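PDB 6XSO: cellulase from Uncultured bacterium, which probably hydrolyses internal beta-1,4 linkages in cellulose and related plant polysaccharides, as a broad-specificity endoglucanase of glycoside hydrolase family 5, subfamily 4. Local coordinates for residues K46-T49 with Q53-T56; Y86-M89 with V95-A98; T38-D43 with N120-T125; W58-T63 with A356-P361. All blocks are in the same frame, centred on the assembly; numbering follows the deposited sequence.

Contact 1: residues K46-T49 with Q53-T56; sequences KTWT and QHET. With NA (sodium ion), chain D.
The indole of Trp48 lies against the helical backbone at Gln53 and His54, and one of its faces takes both residues. CB of His54 sits over the five-membered ring of Trp48, 3.7 Å from its centroid and 22° off the ring normal, which meets the geometry of a CH-pi contact. The imidazole beyond it is slid aside: its plane makes 30° with the indole, but the centroids of the His54 ring and the Trp48 five-membered ring are 5.0 Å apart, so overlap is slight. At the six-membered ring, Gln53 CB approaches Trp48 CE3 at 3.6 Å. From there the Gln53 chain runs extended, in the direction opposite to the indole, and carries its amide back to the backbone beyond Trp48. There Thr49 N donates to Gln53 OE1 at 2.8 Å, nearly straight at the hydrogen (168°) though tilted from the carbonyl plane. A weak bond from Gln53 NE2 to Thr49 OG1, 3.3 Å, adds a second hold on the same amide. The segment also binds a sodium ion through Trp48 O at 2.3 Å, and five waters complete six ligands. The contact thus folds the loop that follows strand 31-34 onto helix 51-55, while His54 reaches onward to Glu88 and Leu39 and stacks on Trp99 of helix 97-111.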
# COMPACT_ATOMS: atom_id res chain seq x y z
N LYS A 46 18.31 4.63 -15.89
CA LYS A 46 18.23 3.55 -16.86
C LYS A 46 16.93 3.66 -17.65
O LYS A 46 15.97 4.31 -17.23
CB LYS A 46 18.26 2.17 -16.19
CG LYS A 46 19.35 1.97 -15.16
CD LYS A 46 20.58 1.32 -15.76
CE LYS A 46 21.41 0.65 -14.67
NZ LYS A 46 22.85 1.00 -14.77
N THR A 47 16.94 3.01 -18.81
CA THR A 47 15.77 2.77 -19.64
C THR A 47 15.67 1.26 -19.81
O THR A 47 16.67 0.60 -20.06
CB THR A 47 15.94 3.46 -21.00
OG1 THR A 47 16.05 4.88 -20.80
CG2 THR A 47 14.77 3.17 -21.93
N TRP A 48 14.46 0.72 -19.63
CA TRP A 48 14.27 -0.71 -19.74
C TRP A 48 13.87 -1.13 -21.15
O TRP A 48 13.19 -0.40 -21.87
CB TRP A 48 13.14 -1.16 -18.81
CG TRP A 48 13.22 -0.76 -17.37
CD1 TRP A 48 12.20 -0.28 -16.62
CD2 TRP A 48 14.37 -0.80 -16.52
NE1 TRP A 48 12.62 -0.06 -15.33
CE2 TRP A 48 13.96 -0.34 -15.25
CE3 TRP A 48 15.71 -1.16 -16.71
CZ2 TRP A 48 14.84 -0.25 -14.16
CZ3 TRP A 48 16.58 -1.08 -15.62
CH2 TRP A 48 16.14 -0.63 -14.37
N THR A 49 14.30 -2.34 -21.53
CA THR A 49 13.80 -3.00 -22.73
C THR A 49 13.13 -4.34 -22.46
O THR A 49 12.57 -4.92 -23.40
CB THR A 49 14.94 -3.22 -23.75
OG1 THR A 49 15.98 -4.01 -23.15
CG2 THR A 49 15.50 -1.90 -24.24
N GLN A 53 14.33 -6.65 -16.49
CA GLN A 53 15.24 -5.61 -16.05
C GLN A 53 14.60 -4.76 -14.95
O GLN A 53 15.25 -4.43 -13.96
CB GLN A 53 15.63 -4.72 -17.22
CG GLN A 53 16.54 -5.38 -18.23
CD GLN A 53 16.67 -4.58 -19.49
OE1 GLN A 53 16.02 -3.54 -19.65
NE2 GLN A 53 17.48 -5.05 -20.41
N HIS A 54 13.33 -4.42 -15.12
CA HIS A 54 12.60 -3.64 -14.13
C HIS A 54 12.40 -4.44 -12.86
O HIS A 54 12.75 -3.99 -11.76
CB HIS A 54 11.29 -3.23 -14.80
CG HIS A 54 10.32 -2.49 -13.93
ND1 HIS A 54 9.33 -1.70 -14.48
CD2 HIS A 54 10.15 -2.44 -12.59
CE1 HIS A 54 8.60 -1.18 -13.51
NE2 HIS A 54 9.07 -1.62 -12.36
N GLU A 55 11.88 -5.67 -12.99
CA GLU A 55 11.50 -6.46 -11.83
C GLU A 55 12.69 -6.81 -10.96
O GLU A 55 12.55 -6.94 -9.74
CB GLU A 55 10.81 -7.74 -12.32
CG GLU A 55 10.27 -8.64 -11.21
CD GLU A 55 9.23 -9.62 -11.71
OE1 GLU A 55 8.94 -9.63 -12.93
OE2 GLU A 55 8.73 -10.43 -10.89
N THR A 56 13.87 -6.95 -11.56
CA THR A 56 15.06 -7.41 -10.86
C THR A 56 16.07 -6.31 -10.53
O THR A 56 17.14 -6.61 -10.00
CB THR A 56 15.77 -8.52 -11.67
OG1 THR A 56 16.35 -7.99 -12.87
CG2 THR A 56 14.79 -9.64 -12.05
NA NA D . 10.99 -0.21 -22.45
O HOH W 1 11.49 -0.59 -24.80
O HOH W 2 11.33 2.23 -22.25
O HOH W 3 8.99 -0.13 -23.47
O HOH W 4 9.87 0.13 -20.46
O HOH W 5 10.76 -2.49 -21.79

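Contact 2: residues Y86-M89 with V95-A98; sequences YQEM and VNEA
Glu88 and Asn96 make the tight part of this contact, meeting through backbone and side chain together. Asn96 N donates to Glu88 O at 3.1 Å, and the CA-H of Val95 points at the same oxygen, with Val95 CA 3.2 Å from Glu88 O. Alongside, Asn96 ND2 donates to Glu88 OE1 at 2.8 Å; the bond is almost straight (173°), lies in the amide plane and uses the anti lone pair of OE1. The bend of the Glu88 chain at chi2 (-65°) turns the carboxylate back toward Asn96, the two flat groups standing 66° apart. The apolar part is looser: Met89 and Val95 form a single backbone bridge, but their side chains meet just once, Met89 CG to Val95 CG2 at 4.0 Å. At the other margin a water lies 2.9 Å from Asn96 OD1 and within hydrogen-bonding distance of Glu88 OE1. Asn96 is the N-cap of helix 97-111, its OD1 accepting from Trp99 N, so one amide serves the helix start with its oxygen and the carboxylate with its nitrogen. Because Glu88 OE2 is bonded to His54, the carboxylate is held at both oxygens, which probably stabilises its negative charge.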
# COMPACT_ATOMS: atom_id res chain seq x y z
N TYR A 86 6.33 4.74 -14.01
CA TYR A 86 6.79 5.82 -14.87
C TYR A 86 7.82 5.37 -15.91
O TYR A 86 7.93 6.00 -16.98
CB TYR A 86 7.34 6.99 -14.04
CG TYR A 86 8.71 6.79 -13.40
CD1 TYR A 86 9.87 7.24 -14.04
CD2 TYR A 86 8.84 6.20 -12.15
CE1 TYR A 86 11.12 7.07 -13.45
CE2 TYR A 86 10.09 6.03 -11.57
CZ TYR A 86 11.22 6.47 -12.22
OH TYR A 86 12.46 6.31 -11.66
N GLN A 87 8.59 4.32 -15.62
CA GLN A 87 9.54 3.80 -16.60
C GLN A 87 8.87 2.85 -17.59
O GLN A 87 9.57 2.25 -18.42
CB GLN A 87 10.71 3.11 -15.91
CG GLN A 87 11.38 4.00 -14.86
CD GLN A 87 12.77 3.53 -14.48
OE1 GLN A 87 12.93 2.77 -13.53
NE2 GLN A 87 13.78 3.97 -15.23
N GLU A 88 7.55 2.73 -17.51
CA GLU A 88 6.76 1.86 -18.38
C GLU A 88 5.70 2.63 -19.14
O GLU A 88 4.81 2.02 -19.74
CB GLU A 88 6.14 0.71 -17.55
CG GLU A 88 7.15 -0.16 -16.80
CD GLU A 88 8.10 -0.96 -17.70
OE1 GLU A 88 7.87 -1.08 -18.92
OE2 GLU A 88 9.09 -1.48 -17.17
N MET A 89 5.79 3.96 -19.15
CA MET A 89 4.82 4.85 -19.77
C MET A 89 5.50 5.65 -20.87
O MET A 89 6.63 6.10 -20.70
CB MET A 89 4.27 5.83 -18.74
CG MET A 89 3.41 5.18 -17.67
SD MET A 89 3.13 6.18 -16.19
CE MET A 89 2.15 7.51 -16.87
N VAL A 95 0.83 2.88 -20.86
CA VAL A 95 1.64 1.79 -20.31
C VAL A 95 1.83 0.76 -21.41
O VAL A 95 0.86 0.37 -22.08
CB VAL A 95 0.94 1.16 -19.09
CG1 VAL A 95 1.74 -0.04 -18.56
CG2 VAL A 95 0.72 2.20 -17.99
N ASN A 96 3.06 0.29 -21.60
CA ASN A 96 3.28 -0.67 -22.67
C ASN A 96 2.63 -2.01 -22.33
O ASN A 96 2.46 -2.37 -21.16
CB ASN A 96 4.77 -0.85 -22.98
CG ASN A 96 5.55 -1.38 -21.83
OD1 ASN A 96 5.55 -2.58 -21.55
ND2 ASN A 96 6.25 -0.48 -21.15
N GLU A 97 2.24 -2.75 -23.38
CA GLU A 97 1.46 -3.97 -23.17
C GLU A 97 2.26 -5.03 -22.41
O GLU A 97 1.70 -5.76 -21.58
CB GLU A 97 0.98 -4.52 -24.52
CG GLU A 97 -0.08 -3.66 -25.17
CD GLU A 97 -0.53 -4.20 -26.52
OE1 GLU A 97 -0.10 -5.31 -26.88
OE2 GLU A 97 -1.31 -3.50 -27.20
N ALA A 98 3.57 -5.11 -22.66
CA ALA A 98 4.36 -6.15 -22.00
C ALA A 98 4.39 -5.94 -20.49
O ALA A 98 4.36 -6.91 -19.72
CB ALA A 98 5.79 -6.15 -22.56
O HOH W 6 7.91 -3.86 -20.45

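Contact 3: residues T38-D43 with N120-T125; sequences TLDAND and NVHHDT
His122 and His123 present their rings to Asp40 and Asn42, and no direct hydrogen bond crosses between the segments. Asn120, first along the second segment, acts from behind: its ND2 donates to His122 ND1 at 3.0 Å, the bond lying within a few degrees of both the amide and the ring plane, which fixes the ring's rotation. With CG anti to the backbone N (chi1 -160°), the imidazole of His122 runs beside the Asp40 side chain, pointing the same way; Asp40 CB is 3.6 Å from His122 CD2, and the carboxylate stands nearly perpendicular to the ring (84°). With an alanine here, Asn120 ND2 would probably lose this acceptor and Asp40 the ring that flanks it. His123 follows, its ring centre lying over His122 CD2, and brings its edge to the backbone: His123 CD2 is 3.3 Å from Asp40 O, near the ring plane. The Asn42 side chain crosses that of His123 at about a right angle, amide and ring planes 47° apart, with Asn42 ND2 3.4 Å from His123 CB, while Asn42 OD1 bonds Tyr86. A water joins the segments, donating to Asp40 OD2 at 2.7 Å and hydrogen-bonded to His123 NE2. The second segment ends in a type I turn, where His122 O receives both Thr125 N and Thr125 OG1. Both segments follow strands of the (beta/alpha)8 (TIM) barrel, 31-34 and 116-119, at the C-terminal ends where loops probably shape the substrate cleft, as in family 5 enzymes; Thr84, after strand 78-81, bonds Asp40 O and His123 N through OG1.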
# COMPACT_ATOMS: atom_id res chain seq x y z
N THR A 38 10.22 -4.93 -5.99
CA THR A 38 10.01 -5.88 -7.09
C THR A 38 9.41 -5.13 -8.26
O THR A 38 10.12 -4.43 -8.99
CB THR A 38 9.23 -7.09 -6.56
OG1 THR A 38 9.93 -7.65 -5.43
CG2 THR A 38 9.15 -8.17 -7.62
N LEU A 39 8.08 -5.17 -8.45
CA LEU A 39 7.51 -4.39 -9.56
C LEU A 39 7.55 -2.89 -9.27
O LEU A 39 7.33 -2.09 -10.20
CB LEU A 39 6.08 -4.84 -9.85
CG LEU A 39 5.89 -6.34 -10.09
CD1 LEU A 39 4.46 -6.69 -10.48
CD2 LEU A 39 6.87 -6.86 -11.14
N ASP A 40 7.82 -2.51 -8.02
CA ASP A 40 8.04 -1.11 -7.64
C ASP A 40 9.48 -0.65 -7.85
O ASP A 40 9.75 0.55 -7.78
CB ASP A 40 7.65 -0.90 -6.17
CG ASP A 40 8.15 -2.02 -5.21
OD1 ASP A 40 8.11 -3.22 -5.57
OD2 ASP A 40 8.58 -1.68 -4.08
N ALA A 41 10.41 -1.56 -8.12
CA ALA A 41 11.79 -1.15 -8.32
C ALA A 41 11.91 -0.23 -9.53
O ALA A 41 11.18 -0.35 -10.51
CB ALA A 41 12.68 -2.37 -8.54
N ASN A 42 12.85 0.71 -9.44
CA ASN A 42 13.05 1.68 -10.51
C ASN A 42 14.44 2.27 -10.39
O ASN A 42 15.03 2.30 -9.31
CB ASN A 42 11.97 2.78 -10.46
CG ASN A 42 12.12 3.70 -9.26
OD1 ASN A 42 12.61 4.83 -9.41
ND2 ASN A 42 11.70 3.25 -8.09
N ASP A 43 14.96 2.74 -11.52
CA ASP A 43 16.25 3.42 -11.57
C ASP A 43 16.16 4.48 -12.65
O ASP A 43 16.17 4.16 -13.84
CB ASP A 43 17.36 2.42 -11.88
CG ASP A 43 18.73 3.05 -11.90
OD1 ASP A 43 18.83 4.29 -11.95
OD2 ASP A 43 19.72 2.28 -11.87
N ASN A 120 -0.98 -0.95 -6.73
CA ASN A 120 -0.99 0.49 -6.49
C ASN A 120 -0.16 1.23 -7.55
O ASN A 120 0.25 0.68 -8.58
CB ASN A 120 -0.50 0.84 -5.07
CG ASN A 120 1.02 0.73 -4.92
OD1 ASN A 120 1.71 0.21 -5.79
ND2 ASN A 120 1.54 1.22 -3.80
N VAL A 121 0.08 2.51 -7.27
CA VAL A 121 0.99 3.39 -7.99
C VAL A 121 2.01 3.82 -6.93
O VAL A 121 1.66 4.52 -5.97
CB VAL A 121 0.23 4.58 -8.59
CG1 VAL A 121 1.18 5.67 -9.09
CG2 VAL A 121 -0.68 4.12 -9.74
N HIS A 122 3.27 3.35 -7.07
CA HIS A 122 4.19 3.31 -5.93
C HIS A 122 5.23 4.39 -6.06
O HIS A 122 5.03 5.51 -5.56
CB HIS A 122 4.73 1.88 -5.76
CG HIS A 122 5.29 1.62 -4.41
ND1 HIS A 122 4.49 1.30 -3.33
CD2 HIS A 122 6.56 1.69 -3.92
CE1 HIS A 122 5.24 1.13 -2.26
NE2 HIS A 122 6.50 1.34 -2.59
N HIS A 123 6.41 4.14 -6.65
CA HIS A 123 7.47 5.15 -6.68
C HIS A 123 7.30 6.18 -7.78
O HIS A 123 8.23 6.93 -8.07
CB HIS A 123 8.86 4.51 -6.72
CG HIS A 123 9.22 3.82 -5.45
ND1 HIS A 123 9.04 4.40 -4.21
CD2 HIS A 123 9.74 2.59 -5.23
CE1 HIS A 123 9.45 3.55 -3.27
NE2 HIS A 123 9.89 2.46 -3.87
N ASP A 124 6.10 6.22 -8.35
CA ASP A 124 5.63 7.44 -9.00
C ASP A 124 5.43 8.56 -8.00
O ASP A 124 5.40 9.73 -8.42
CB ASP A 124 4.34 7.06 -9.71
CG ASP A 124 4.55 5.90 -10.69
OD1 ASP A 124 5.08 6.17 -11.80
OD2 ASP A 124 4.24 4.74 -10.32
N THR A 125 5.30 8.23 -6.72
CA THR A 125 5.34 9.15 -5.59
C THR A 125 6.66 8.98 -4.84
O THR A 125 7.39 8.00 -5.02
CB THR A 125 4.22 8.88 -4.58
OG1 THR A 125 4.45 7.62 -3.92
CG2 THR A 125 2.85 8.88 -5.22
O HOH W 7 10.23 -0.13 -2.61

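Contact 4: residues W58-T63 with A356-P361; sequences WGQPVT and ASRTMP
A water bridges Arg358 to the loop at Pro61 through three bonds: it donates to Pro61 O at 2.8 Å and to Thr63 OG1, and accepts from Arg358 NH1 at 2.9 Å, lying in the guanidinium plane at its edge. The direct meeting with Gln60 is of another kind. Gln60 OE1 sits over the centre of the guanidinium face, 3.1 Å from Arg358 CZ, where no N-H of the arginine points at it; the contact is therefore electrostatic and face-on, and the amide keeps its proper hydrogen bonds for Gly355 and Asp354. A bend at chi2 (-60°) lays the Gln60 amide at 33° to the guanidinium plane, while the Arg358 side chain, fully extended from CG to NE, crosses that of Gln60 at about a right angle. Beside this pair Pro61 packs its ring on the second segment, with Pro61 CB 3.3 Å from Thr359 OG1 and Pro61 CG 4.0 Å from Arg358 CB. A second water links Val62 O, to which it donates at 2.8 Å, with Thr359 OG1. A leucine at the place of Arg358 would probably leave the bridging water without this donor, Gln60 OE1 facing no positive charge, and Thr38 and Gly36 without their link to this loop. The guanidinium also bonds Thr38, Gly36 and Ser353, so the loops after the first and last barrel strands, 31-34 and 345-349, are joined here, beside helix 66-73.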
# COMPACT_ATOMS: atom_id res chain seq x y z
N TRP A 58 16.40 -4.10 -8.27
CA TRP A 58 16.77 -3.93 -6.86
C TRP A 58 17.11 -5.26 -6.18
O TRP A 58 17.03 -5.38 -4.95
CB TRP A 58 15.70 -3.16 -6.10
CG TRP A 58 15.66 -1.68 -6.43
CD1 TRP A 58 16.53 -0.98 -7.22
CD2 TRP A 58 14.70 -0.73 -5.95
NE1 TRP A 58 16.16 0.35 -7.28
CE2 TRP A 58 15.04 0.53 -6.51
CE3 TRP A 58 13.59 -0.82 -5.11
CZ2 TRP A 58 14.30 1.68 -6.25
CZ3 TRP A 58 12.85 0.33 -4.86
CH2 TRP A 58 13.21 1.55 -5.42
N GLY A 59 17.52 -6.26 -6.96
CA GLY A 59 18.04 -7.49 -6.41
C GLY A 59 17.02 -8.53 -6.01
O GLY A 59 17.39 -9.51 -5.36
N GLN A 60 15.77 -8.34 -6.34
CA GLN A 60 14.81 -9.42 -6.16
C GLN A 60 14.73 -10.25 -7.44
O GLN A 60 14.94 -9.72 -8.54
CB GLN A 60 13.44 -8.87 -5.82
CG GLN A 60 13.38 -8.08 -4.52
CD GLN A 60 13.77 -8.89 -3.30
OE1 GLN A 60 13.52 -10.09 -3.22
NE2 GLN A 60 14.41 -8.23 -2.34
N PRO A 61 14.45 -11.54 -7.34
CA PRO A 61 14.34 -12.38 -8.53
C PRO A 61 13.01 -12.18 -9.24
O PRO A 61 12.07 -11.60 -8.71
CB PRO A 61 14.41 -13.80 -7.94
CG PRO A 61 13.73 -13.63 -6.58
CD PRO A 61 14.15 -12.27 -6.09
N VAL A 62 12.95 -12.69 -10.47
CA VAL A 62 11.67 -12.78 -11.18
C VAL A 62 10.70 -13.61 -10.35
O VAL A 62 11.01 -14.74 -9.96
CB VAL A 62 11.88 -13.36 -12.58
CG1 VAL A 62 10.54 -13.66 -13.25
CG2 VAL A 62 12.69 -12.39 -13.45
N THR A 63 9.53 -13.05 -10.08
CA THR A 63 8.59 -13.66 -9.15
C THR A 63 7.97 -14.91 -9.78
O THR A 63 7.70 -14.94 -10.99
CB THR A 63 7.50 -12.66 -8.82
OG1 THR A 63 8.06 -11.42 -8.33
CG2 THR A 63 6.55 -13.17 -7.72
N ALA A 356 16.96 -14.44 -3.31
CA ALA A 356 16.95 -15.77 -3.90
C ALA A 356 16.09 -16.75 -3.11
O ALA A 356 15.70 -17.79 -3.65
CB ALA A 356 18.38 -16.30 -4.01
N SER A 357 15.78 -16.44 -1.84
CA SER A 357 14.92 -17.32 -1.06
C SER A 357 13.54 -17.44 -1.69
O SER A 357 12.90 -18.49 -1.60
CB SER A 357 14.81 -16.82 0.38
OG SER A 357 16.06 -16.88 1.04
N ARG A 358 13.08 -16.38 -2.35
CA ARG A 358 11.77 -16.43 -2.98
C ARG A 358 11.70 -17.46 -4.09
O ARG A 358 10.62 -17.98 -4.39
CB ARG A 358 11.45 -15.05 -3.55
CG ARG A 358 11.24 -13.96 -2.54
CD ARG A 358 10.94 -12.66 -3.26
NE ARG A 358 10.73 -11.52 -2.37
CZ ARG A 358 10.46 -10.30 -2.83
NH1 ARG A 358 10.34 -10.12 -4.14
NH2 ARG A 358 10.29 -9.28 -1.99
N THR A 359 12.82 -17.72 -4.76
CA THR A 359 12.85 -18.64 -5.89
C THR A 359 12.74 -20.09 -5.45
O THR A 359 12.36 -20.95 -6.25
CB THR A 359 14.14 -18.39 -6.66
OG1 THR A 359 14.27 -16.97 -6.88
CG2 THR A 359 14.15 -19.12 -7.99
N MET A 360 13.02 -20.36 -4.17
CA MET A 360 13.07 -21.76 -3.72
C MET A 360 11.71 -22.43 -3.80
O MET A 360 11.60 -23.49 -4.45
CB MET A 360 13.74 -21.83 -2.34
CG MET A 360 15.23 -21.54 -2.41
SD MET A 360 16.05 -21.41 -0.81
CE MET A 360 16.10 -23.14 -0.34
N PRO A 361 10.65 -21.93 -3.15
CA PRO A 361 10.60 -20.80 -2.22
C PRO A 361 10.89 -21.24 -0.79
O PRO A 361 10.66 -22.40 -0.45
CB PRO A 361 9.15 -20.34 -2.35
CG PRO A 361 8.40 -21.63 -2.53
CD PRO A 361 9.32 -22.52 -3.37
O HOH W 8 10.36 -11.71 -6.52
O HOH W 9 11.58 -16.16 -7.61

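From the N terminus, the loop after strand 31-34 supplies the first segment of contact 3, and the chain then closes contact 1 at once, folding 46-49 onto helix 51-55. Contact 4 opens next at 58-63. Contact 2 closes the short loop between 86-89 and the start of helix 97-111. Contacts 1 and 2 both lie within the span of contact 3, which closes at 120-125, and contact 2 also within that of contact 4, which waits until 356-361. Contacts 3 and 4 cross, since their segments alternate. Together they tie the loops after the first three strands to the loop after the eighth, and Glu55 with Thr63 bonds contact 1 to contact 4.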